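Local coordinates for protein aspartate aminotransferase (Thermotoga maritima, PDB 1O4S) that catalyses the pyridoxal-phosphate-dependent transfer of an amino group from L-aspartate to 2-oxoglutarate, giving oxaloacetate and L-glutamate, at residues E82-I87 with V104-G109; V130-W135 with V149-T154; K348-V353 with L379-D384. All blocks are in the same frame, centred on the assembly; numbering follows the deposited sequence.

Contact 1 of 3, residues E82-I87 with V104-G109; sequences ELREGI and VVVTNG. With PLP (pyridoxal-5'-phosphate), chain M.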
loop_
_atom_site.group_PDB
_atom_site.type_symbol
_atom_site.label_atom_id
_atom_site.label_comp_id
_atom_site.label_asym_id
_atom_site.label_seq_id
_atom_site.Cartn_x
_atom_site.Cartn_y
_atom_site.Cartn_z
ATOM N N GLU B 82 7.294 9.767 16.257
ATOM C CA GLU B 82 8.624 9.374 16.725
ATOM C C GLU B 82 9.504 8.790 15.600
ATOM O O GLU B 82 10.721 9.074 15.526
ATOM C CB GLU B 82 8.470 8.395 17.896
ATOM C CG GLU B 82 7.948 9.071 19.195
ATOM C CD GLU B 82 6.402 9.306 19.314
ATOM O OE1 GLU B 82 5.559 8.810 18.479
ATOM O OE2 GLU B 82 6.015 10.030 20.303
ATOM N N LEU B 83 8.877 8.042 14.690
ATOM C CA LEU B 83 9.588 7.482 13.546
ATOM C C LEU B 83 9.925 8.613 12.552
ATOM O O LEU B 83 11.041 8.723 12.081
ATOM C CB LEU B 83 8.798 6.347 12.883
ATOM C CG LEU B 83 9.376 5.676 11.645
ATOM C CD1 LEU B 83 10.853 5.249 11.876
ATOM C CD2 LEU B 83 8.538 4.506 11.149
ATOM N N ARG B 84 8.966 9.489 12.296
ATOM C CA ARG B 84 9.225 10.597 11.400
ATOM C C ARG B 84 10.323 11.515 11.924
ATOM O O ARG B 84 11.202 11.920 11.162
ATOM C CB ARG B 84 7.944 11.358 11.138
ATOM C CG ARG B 84 7.023 10.594 10.210
ATOM C CD ARG B 84 5.849 11.417 9.735
ATOM N NE ARG B 84 4.899 11.661 10.824
ATOM C CZ ARG B 84 4.681 12.819 11.419
ATOM N NH1 ARG B 84 3.789 12.886 12.392
ATOM N NH2 ARG B 84 5.345 13.900 11.074
ATOM N N GLU B 85 10.281 11.800 13.224
ATOM C CA GLU B 85 11.272 12.604 13.886
ATOM C C GLU B 85 12.631 11.917 13.868
ATOM O O GLU B 85 13.635 12.556 13.603
ATOM C CB GLU B 85 10.827 12.890 15.318
ATOM C CG GLU B 85 11.817 13.710 16.126
ATOM C CD GLU B 85 11.406 13.811 17.583
ATOM O OE1 GLU B 85 11.165 12.741 18.229
ATOM O OE2 GLU B 85 11.311 14.964 18.077
ATOM N N GLY B 86 12.672 10.618 14.153
ATOM C CA GLY B 86 13.922 9.868 14.082
ATOM C C GLY B 86 14.536 9.910 12.688
ATOM O O GLY B 86 15.718 10.175 12.543
ATOM N N ILE B 87 13.727 9.659 11.663
ATOM C CA ILE B 87 14.179 9.761 10.268
ATOM C C ILE B 87 14.670 11.178 9.931
ATOM O O ILE B 87 15.751 11.347 9.351
ATOM C CB ILE B 87 13.078 9.345 9.326
ATOM C CG1 ILE B 87 12.819 7.844 9.471
ATOM C CG2 ILE B 87 13.457 9.703 7.898
ATOM C CD1 ILE B 87 11.481 7.364 8.879
ATOM N N VAL B 104 8.414 14.402 6.366
ATOM C CA VAL B 104 8.623 12.958 6.198
ATOM C C VAL B 104 7.278 12.248 6.127
ATOM O O VAL B 104 6.370 12.531 6.896
ATOM C CB VAL B 104 9.414 12.353 7.392
ATOM C CG1 VAL B 104 9.592 10.782 7.252
ATOM C CG2 VAL B 104 10.761 13.070 7.580
ATOM N N VAL B 105 7.147 11.302 5.206
ATOM C CA VAL B 105 6.007 10.405 5.194
ATOM C C VAL B 105 6.561 8.990 5.152
ATOM O O VAL B 105 7.406 8.670 4.330
ATOM C CB VAL B 105 5.078 10.614 3.958
ATOM C CG1 VAL B 105 3.825 9.833 4.113
ATOM C CG2 VAL B 105 4.752 12.098 3.769
ATOM N N VAL B 106 6.046 8.158 6.025
ATOM C CA VAL B 106 6.458 6.780 6.147
ATOM C C VAL B 106 5.489 5.972 5.287
ATOM O O VAL B 106 4.284 6.165 5.358
ATOM C CB VAL B 106 6.411 6.348 7.626
ATOM C CG1 VAL B 106 6.634 4.826 7.759
ATOM C CG2 VAL B 106 7.442 7.159 8.428
ATOM N N THR B 107 6.051 5.078 4.473
ATOM C CA THR B 107 5.356 4.343 3.440
ATOM C C THR B 107 5.725 2.866 3.435
ATOM O O THR B 107 6.691 2.435 4.062
ATOM C CB THR B 107 5.783 4.935 2.057
ATOM O OG1 THR B 107 7.209 4.770 1.877
ATOM C CG2 THR B 107 5.538 6.486 1.952
ATOM N N ASN B 108 4.955 2.082 2.711
ATOM C CA ASN B 108 5.197 0.651 2.572
ATOM C C ASN B 108 6.313 0.410 1.566
ATOM O O ASN B 108 6.073 0.221 0.369
ATOM C CB ASN B 108 3.918 -0.064 2.100
ATOM C CG ASN B 108 2.861 -0.158 3.179
ATOM O OD1 ASN B 108 3.033 -0.906 4.115
ATOM N ND2 ASN B 108 1.742 0.568 3.026
ATOM N N GLY B 109 7.510 0.332 2.091
ATOM C CA GLY B 109 8.735 0.369 1.315
ATOM C C GLY B 109 8.961 1.707 0.635
ATOM O O GLY B 109 8.077 2.599 0.585
HETATM N N1 PLP M . 14.393 1.199 -5.783
HETATM C C2 PLP M . 15.246 0.223 -6.258
HETATM C C2A PLP M . 16.005 0.573 -7.504
HETATM C C3 PLP M . 15.353 -1.024 -5.620
HETATM O O3 PLP M . 16.123 -1.874 -6.052
HETATM C C4 PLP M . 14.628 -1.275 -4.445
HETATM C C4A PLP M . 14.765 -2.636 -3.727
HETATM C C5 PLP M . 13.784 -0.234 -3.986
HETATM C C6 PLP M . 13.680 0.976 -4.669
HETATM C C5A PLP M . 12.912 -0.279 -2.749
HETATM O O4P PLP M . 12.134 -1.397 -2.358
HETATM P P PLP M . 11.301 -1.415 -0.990
HETATM O O1P PLP M . 11.493 -2.826 -0.573
HETATM O O2P PLP M . 11.837 -0.411 -0.056
HETATM O O3P PLP M . 9.948 -1.149 -1.526
#
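Leu83, Arg84 and Ile87 of helix 81-95 pack against Val104 and Val106 of strand 104-107, a buried helix-on-strand contact at one outer edge of the seven-stranded sheet. The two short axes pass 8.4 Å apart at 117°, so the helix runs steeply across the strand; Val104 and Val106 point toward it and Val105 points away. Val106 receives three neighbours. Leu83 meets it at about a right angle, its CD2 lying 3.9 Å from Val106 CG1, whereas Val106 CG2 sits 3.9 Å from Arg84 CG and 4.1 Å from Ile87 CD1. Ile87 divides its branches between the two valines: its CG2 approaches Val104 CG1 at 4.1 Å while CD1 serves Val106. Arg84 contributes through its methylenes. They lie along Val104, with CD only 3.1 Å from Val104 O, and the bend at chi3 (-71°) then swings the guanidinium off the valines. Its NE donates to Gly79 O, and NH2 makes a weak bond to Pro101 O, so this buried cationic end is fastened to the loops before and after the helix rather than to the strand. Beyond the strand the chain turns toward the cofactor. Thr107 OG1 donates to Gly109 O at 2.7 Å, from above the carbonyl plane. Gly109 has a positive phi (66°) and brings its CA to 3.4 Å from PLP O3P; a beta carbon there would clash with the phosphate. Asn108 meets Asn108 of the second subunit, which places the turn at the dimer interface. Ala110 N, in the next residue, hydrogen-bonds to PLP. The geometry is that of the glycine-containing strand-to-helix turn that cradles the cofactor phosphate in the large domain of fold-type I PLP enzymes.

Contact 2 of 3, residues V130-W135 with V149-T154; sequences VFSPVW and VNVVET. With PLP (pyridoxal-5'-phosphate), chain M; SO4 (sulfate ion), chain K.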
loop_
_atom_site.group_PDB
_atom_site.type_symbol
_atom_site.label_atom_id
_atom_site.label_comp_id
_atom_site.label_asym_id
_atom_site.label_seq_id
_atom_site.Cartn_x
_atom_site.Cartn_y
_atom_site.Cartn_z
ATOM N N VAL B 130 13.467 9.301 -17.165
ATOM C CA VAL B 130 14.180 8.246 -16.441
ATOM C C VAL B 130 15.422 7.846 -17.241
ATOM O O VAL B 130 15.530 8.154 -18.421
ATOM C CB VAL B 130 13.290 7.014 -16.150
ATOM C CG1 VAL B 130 11.950 7.458 -15.564
ATOM C CG2 VAL B 130 13.069 6.201 -17.389
ATOM N N PHE B 131 16.355 7.183 -16.576
ATOM C CA PHE B 131 17.626 6.813 -17.148
ATOM C C PHE B 131 17.734 5.305 -17.178
ATOM O O PHE B 131 17.608 4.656 -16.144
ATOM C CB PHE B 131 18.772 7.434 -16.328
ATOM C CG PHE B 131 18.747 8.937 -16.301
ATOM C CD1 PHE B 131 18.279 9.619 -15.188
ATOM C CD2 PHE B 131 19.128 9.673 -17.432
ATOM C CE1 PHE B 131 18.225 11.018 -15.158
ATOM C CE2 PHE B 131 19.072 11.081 -17.420
ATOM C CZ PHE B 131 18.617 11.753 -16.271
ATOM N N SER B 132 17.946 4.738 -18.358
ATOM C CA SER B 132 18.134 3.306 -18.492
ATOM C C SER B 132 19.658 3.074 -18.536
ATOM O O SER B 132 20.373 3.991 -18.898
ATOM C CB SER B 132 17.445 2.785 -19.748
ATOM O OG SER B 132 18.093 3.269 -20.914
ATOM N N PRO B 133 20.157 1.891 -18.157
ATOM C CA PRO B 133 19.342 0.784 -17.586
ATOM C C PRO B 133 18.478 1.190 -16.391
ATOM O O PRO B 133 18.946 1.905 -15.518
ATOM C CB PRO B 133 20.392 -0.267 -17.172
ATOM C CG PRO B 133 21.567 0.002 -18.085
ATOM C CD PRO B 133 21.568 1.507 -18.320
ATOM N N VAL B 134 17.224 0.754 -16.364
ATOM C CA VAL B 134 16.264 1.293 -15.392
ATOM C C VAL B 134 15.548 0.192 -14.619
ATOM O O VAL B 134 15.136 -0.792 -15.193
ATOM C CB VAL B 134 15.243 2.234 -16.079
ATOM C CG1 VAL B 134 14.304 1.461 -16.989
ATOM C CG2 VAL B 134 14.444 3.067 -15.052
ATOM N N TRP B 135 15.411 0.375 -13.304
ATOM C CA TRP B 135 14.674 -0.570 -12.460
ATOM C C TRP B 135 13.228 -0.792 -12.969
ATOM O O TRP B 135 12.565 0.118 -13.473
ATOM C CB TRP B 135 14.661 -0.086 -11.002
ATOM C CG TRP B 135 14.027 -1.038 -10.050
ATOM C CD1 TRP B 135 14.290 -2.387 -9.919
ATOM C CD2 TRP B 135 13.041 -0.729 -9.060
ATOM N NE1 TRP B 135 13.513 -2.918 -8.917
ATOM C CE2 TRP B 135 12.746 -1.925 -8.365
ATOM C CE3 TRP B 135 12.371 0.439 -8.682
ATOM C CZ2 TRP B 135 11.810 -1.983 -7.313
ATOM C CZ3 TRP B 135 11.414 0.372 -7.606
ATOM C CH2 TRP B 135 11.165 -0.821 -6.948
ATOM N N VAL B 149 6.591 8.810 -20.007
ATOM C CA VAL B 149 7.979 8.595 -19.685
ATOM C C VAL B 149 8.859 8.922 -20.886
ATOM O O VAL B 149 8.529 8.560 -22.012
ATOM C CB VAL B 149 8.246 7.135 -19.253
ATOM C CG1 VAL B 149 9.701 6.980 -18.858
ATOM C CG2 VAL B 149 7.341 6.728 -18.055
ATOM N N ASN B 150 9.980 9.587 -20.608
ATOM C CA ASN B 150 11.044 9.782 -21.575
ATOM C C ASN B 150 12.262 9.051 -21.011
ATOM O O ASN B 150 12.826 9.467 -20.010
ATOM C CB ASN B 150 11.319 11.286 -21.777
ATOM C CG ASN B 150 12.035 11.597 -23.084
ATOM O OD1 ASN B 150 12.712 10.745 -23.673
ATOM N ND2 ASN B 150 11.898 12.850 -23.542
ATOM N N VAL B 151 12.625 7.944 -21.646
ATOM C CA VAL B 151 13.744 7.113 -21.216
ATOM C C VAL B 151 15.002 7.612 -21.893
ATOM O O VAL B 151 15.072 7.681 -23.122
ATOM C CB VAL B 151 13.539 5.638 -21.600
ATOM C CG1 VAL B 151 14.696 4.787 -21.093
ATOM C CG2 VAL B 151 12.194 5.123 -21.095
ATOM N N VAL B 152 15.981 7.988 -21.083
ATOM C CA VAL B 152 17.239 8.502 -21.576
ATOM C C VAL B 152 18.224 7.381 -21.333
ATOM O O VAL B 152 18.547 7.076 -20.181
ATOM C CB VAL B 152 17.668 9.801 -20.844
ATOM C CG1 VAL B 152 19.074 10.214 -21.248
ATOM C CG2 VAL B 152 16.670 10.913 -21.131
ATOM N N GLU B 153 18.682 6.766 -22.424
ATOM C CA GLU B 153 19.626 5.676 -22.361
ATOM C C GLU B 153 21.053 6.144 -22.017
ATOM O O GLU B 153 21.529 7.163 -22.524
ATOM C CB GLU B 153 19.638 4.934 -23.688
ATOM C CG GLU B 153 20.389 3.608 -23.654
ATOM C CD GLU B 153 20.455 2.935 -25.016
ATOM O OE1 GLU B 153 20.953 1.778 -25.081
ATOM O OE2 GLU B 153 20.027 3.561 -26.022
ATOM N N THR B 154 21.703 5.373 -21.153
ATOM C CA THR B 154 23.110 5.537 -20.807
ATOM C C THR B 154 23.883 4.300 -21.222
ATOM O O THR B 154 23.313 3.237 -21.445
ATOM C CB THR B 154 23.329 5.805 -19.283
ATOM O OG1 THR B 154 22.902 4.687 -18.498
ATOM C CG2 THR B 154 22.492 6.974 -18.788
HETATM N N1 PLP M . 14.393 1.199 -5.783
HETATM C C2 PLP M . 15.246 0.223 -6.258
HETATM C C2A PLP M . 16.005 0.573 -7.504
HETATM C C3 PLP M . 15.353 -1.024 -5.620
HETATM O O3 PLP M . 16.123 -1.874 -6.052
HETATM C C4 PLP M . 14.628 -1.275 -4.445
HETATM C C4A PLP M . 14.765 -2.636 -3.727
HETATM C C5 PLP M . 13.784 -0.234 -3.986
HETATM C C6 PLP M . 13.680 0.976 -4.669
HETATM C C5A PLP M . 12.912 -0.279 -2.749
HETATM O O4P PLP M . 12.134 -1.397 -2.358
HETATM P P PLP M . 11.301 -1.415 -0.990
HETATM O O1P PLP M . 11.493 -2.826 -0.573
HETATM O O2P PLP M . 11.837 -0.411 -0.056
HETATM O O3P PLP M . 9.948 -1.149 -1.526
HETATM S S SO4 K . 14.634 -6.325 -8.576
HETATM O O1 SO4 K . 15.792 -5.453 -8.334
HETATM O O2 SO4 K . 14.063 -5.920 -9.865
HETATM O O3 SO4 K . 14.934 -7.776 -8.554
HETATM O O4 SO4 K . 13.706 -6.104 -7.480
#
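Val130, Phe131 and Ser132 pair in parallel register with Val151, Val152 and Glu153, through backbone bonds such as Val152 N to Val130 O at 2.7 Å, nearly straight at 167°. The last rung is doubled: Ser132 O accepts from both Thr154 N and Thr154 OG1, the hydroxyl at 2.7 Å, because chi1 of 64° turns OG1 back toward that carbonyl. This grip lies just before the cis peptide of Pro133, where the chain leaves the sheet. On one face Val130 CG2 meets Val149 CG1 at 3.8 Å, roughly at right angles, and Ser132 CB rests 3.7 Å from Val151 CG1. On the other, Phe131 and Val152 lie side by side, with CD2 of the ring 3.7 Å from Val152 CB. Trp135, farther along, lays its indole flat over the PLP pyridine, with PLP C2 3.6 Å above the ring plane, while NE1 bonds weakly to a sulfate that Asn185 and Arg365 also hold. Helix 138-144 connects the two strands in a beta-alpha-beta unit and covers Val130, Val149 and Val151; helix 164-170 covers Phe131 and Val152, and strand 175-180 continues the sheet beyond strand 127-132.

Contact 3 of 3, residues K348-V353 with L379-D384; sequences KKVALV and LDRIED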
loop_
_atom_site.group_PDB
_atom_site.type_symbol
_atom_site.label_atom_id
_atom_site.label_comp_id
_atom_site.label_asym_id
_atom_site.label_seq_id
_atom_site.Cartn_x
_atom_site.Cartn_y
_atom_site.Cartn_z
ATOM N N LYS B 348 23.454 -24.848 -16.887
ATOM C CA LYS B 348 24.361 -24.649 -15.753
ATOM C C LYS B 348 23.633 -24.432 -14.433
ATOM O O LYS B 348 24.271 -24.426 -13.391
ATOM C CB LYS B 348 25.307 -23.452 -15.993
ATOM C CG LYS B 348 26.345 -23.624 -17.118
ATOM C CD LYS B 348 27.175 -24.899 -16.989
ATOM C CE LYS B 348 28.165 -25.001 -18.110
ATOM N NZ LYS B 348 29.095 -26.133 -17.902
ATOM N N LYS B 349 22.306 -24.285 -14.485
ATOM C CA LYS B 349 21.469 -24.042 -13.309
ATOM C C LYS B 349 21.988 -22.841 -12.507
ATOM O O LYS B 349 22.039 -22.868 -11.255
ATOM C CB LYS B 349 21.305 -25.295 -12.438
ATOM C CG LYS B 349 21.417 -26.641 -13.170
ATOM C CD LYS B 349 20.189 -27.017 -13.953
ATOM C CE LYS B 349 20.317 -28.430 -14.520
ATOM N NZ LYS B 349 21.013 -28.516 -15.844
ATOM N N VAL B 350 22.359 -21.792 -13.249
ATOM C CA VAL B 350 22.585 -20.458 -12.699
ATOM C C VAL B 350 21.554 -19.498 -13.260
ATOM O O VAL B 350 21.361 -19.406 -14.482
ATOM C CB VAL B 350 24.001 -19.910 -13.015
ATOM C CG1 VAL B 350 24.193 -18.529 -12.367
ATOM C CG2 VAL B 350 25.063 -20.897 -12.563
ATOM N N ALA B 351 20.907 -18.778 -12.350
ATOM C CA ALA B 351 19.890 -17.795 -12.680
ATOM C C ALA B 351 20.390 -16.336 -12.636
ATOM O O ALA B 351 20.802 -15.826 -11.595
ATOM C CB ALA B 351 18.687 -17.976 -11.787
ATOM N N LEU B 352 20.331 -15.682 -13.803
ATOM C CA LEU B 352 20.568 -14.246 -13.948
ATOM C C LEU B 352 19.336 -13.555 -14.556
ATOM O O LEU B 352 18.399 -14.198 -15.023
ATOM C CB LEU B 352 21.807 -13.978 -14.797
ATOM C CG LEU B 352 23.106 -14.713 -14.422
ATOM C CD1 LEU B 352 24.173 -14.608 -15.498
ATOM C CD2 LEU B 352 23.649 -14.203 -13.136
ATOM N N VAL B 353 19.344 -12.234 -14.517
ATOM C CA VAL B 353 18.233 -11.456 -15.016
ATOM C C VAL B 353 18.624 -10.820 -16.362
ATOM O O VAL B 353 19.601 -10.115 -16.433
ATOM C CB VAL B 353 17.855 -10.351 -14.041
ATOM C CG1 VAL B 353 16.604 -9.642 -14.528
ATOM C CG2 VAL B 353 17.644 -10.926 -12.620
ATOM N N LEU B 379 30.350 -18.635 -10.711
ATOM C CA LEU B 379 31.298 -17.977 -11.611
ATOM C C LEU B 379 32.138 -18.981 -12.377
ATOM O O LEU B 379 32.530 -18.709 -13.530
ATOM C CB LEU B 379 32.176 -16.988 -10.863
ATOM C CG LEU B 379 31.404 -15.704 -10.546
ATOM C CD1 LEU B 379 32.047 -14.897 -9.406
ATOM C CD2 LEU B 379 31.269 -14.854 -11.800
ATOM N N ASP B 380 32.380 -20.128 -11.736
ATOM C CA ASP B 380 32.942 -21.327 -12.368
ATOM C C ASP B 380 32.070 -21.784 -13.519
ATOM O O ASP B 380 32.560 -22.022 -14.623
ATOM C CB ASP B 380 32.997 -22.496 -11.364
ATOM C CG ASP B 380 34.289 -22.566 -10.594
ATOM O OD1 ASP B 380 34.380 -23.389 -9.643
ATOM O OD2 ASP B 380 35.284 -21.870 -10.876
ATOM N N ARG B 381 30.778 -21.960 -13.237
ATOM C CA ARG B 381 29.839 -22.495 -14.231
ATOM C C ARG B 381 29.665 -21.524 -15.380
ATOM O O ARG B 381 29.599 -21.930 -16.536
ATOM C CB ARG B 381 28.475 -22.759 -13.611
ATOM C CG ARG B 381 28.430 -23.844 -12.552
ATOM C CD ARG B 381 27.139 -23.759 -11.791
ATOM N NE ARG B 381 26.976 -24.782 -10.764
ATOM C CZ ARG B 381 25.809 -25.104 -10.221
ATOM N NH1 ARG B 381 24.680 -24.529 -10.638
ATOM N NH2 ARG B 381 25.764 -26.026 -9.274
ATOM N N ILE B 382 29.598 -20.237 -15.040
ATOM C CA ILE B 382 29.508 -19.177 -16.026
ATOM C C ILE B 382 30.718 -19.178 -16.948
ATOM O O ILE B 382 30.556 -18.965 -18.129
ATOM C CB ILE B 382 29.288 -17.799 -15.343
ATOM C CG1 ILE B 382 27.874 -17.731 -14.751
ATOM C CG2 ILE B 382 29.488 -16.623 -16.347
ATOM C CD1 ILE B 382 27.615 -16.497 -13.939
ATOM N N GLU B 383 31.909 -19.453 -16.404
ATOM C CA GLU B 383 33.177 -19.438 -17.155
ATOM C C GLU B 383 33.227 -20.609 -18.145
ATOM O O GLU B 383 33.643 -20.459 -19.305
ATOM C CB GLU B 383 34.377 -19.467 -16.188
ATOM C CG GLU B 383 35.759 -19.374 -16.839
ATOM C CD GLU B 383 36.929 -19.288 -15.843
ATOM O OE1 GLU B 383 36.720 -19.252 -14.610
ATOM O OE2 GLU B 383 38.093 -19.244 -16.299
ATOM N N ASP B 384 32.775 -21.766 -17.673
ATOM C CA ASP B 384 32.581 -22.943 -18.519
ATOM C C ASP B 384 31.580 -22.710 -19.662
ATOM O O ASP B 384 31.767 -23.195 -20.794
ATOM C CB ASP B 384 32.114 -24.122 -17.663
ATOM C CG ASP B 384 33.262 -24.781 -16.887
ATOM O OD1 ASP B 384 34.423 -24.283 -16.951
ATOM O OD2 ASP B 384 33.090 -25.814 -16.194
HETATM O O HOH W 1 30.374 -26.042 -15.385
#
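Arg381 stretches its methylenes over Val350 and Lys348, with CD 3.6 Å from Val350 CG2 and CB 4.0 Å from Lys348 CB. This is helix-on-sheet packing in the small domain of the fold-type I enzyme: helix 372-386 lies against the point where helix 337-348 gives way to strand 350-354, a turn marked by the positive phi of Lys349 (53°). Extended from CG to NE, the arginine reaches back over the turn, and NH1 makes a weak bond to Lys348 O, 2.8 Å long but bent to 120°. The same nitrogen also donates to Asp42 O, and NH2 forms a salt bridge with Glu377, so the guanidinium is fixed from several directions. Deeper in, Ile382 CD1 sits 4.2 Å from Leu352 CD1 and slightly farther from Val350 CG1; Leu344 of helix 337-348 touches all three side chains. Lys348 runs past Arg381 in the opposite direction. After a bend at chi2 (-52°) its chain is straight and passes over Arg381 O to the Asp384 side chain. An alanine in place of Lys348 would remove that arm and would probably leave Asp384 without its nearby positive charge and uncover Arg381 O. Lys348 NZ and Asp384 OD2 stand 4.4 Å apart, beyond a salt bridge, and one water joins them, accepting from NZ and donating to OD2, at 2.8 Å from each.

Overall arrangement
The contacts follow one another along the chain without interleaving. Contacts 1 and 2 reach the same seven-stranded sheet at opposite ends, their centres about 28 Å apart: strand 104-107 is outermost in the chain at one end, and 148-153, beside 127-132, at the other. Each ends in a loop that reaches PLP, one at the phosphate and the other over the pyridine ring, so two loops from far-apart parts of the sheet meet at one cofactor. Contact 3 joins strand 350-354 of the separate four-stranded sheet to helix 372-386, its centre about 27 Å from that of contact 2 and 40 Å from that of contact 1. It does not touch PLP; Leu352 comes within about 6 Å, side chain to side chain, of Arg365, which probably binds L-aspartate.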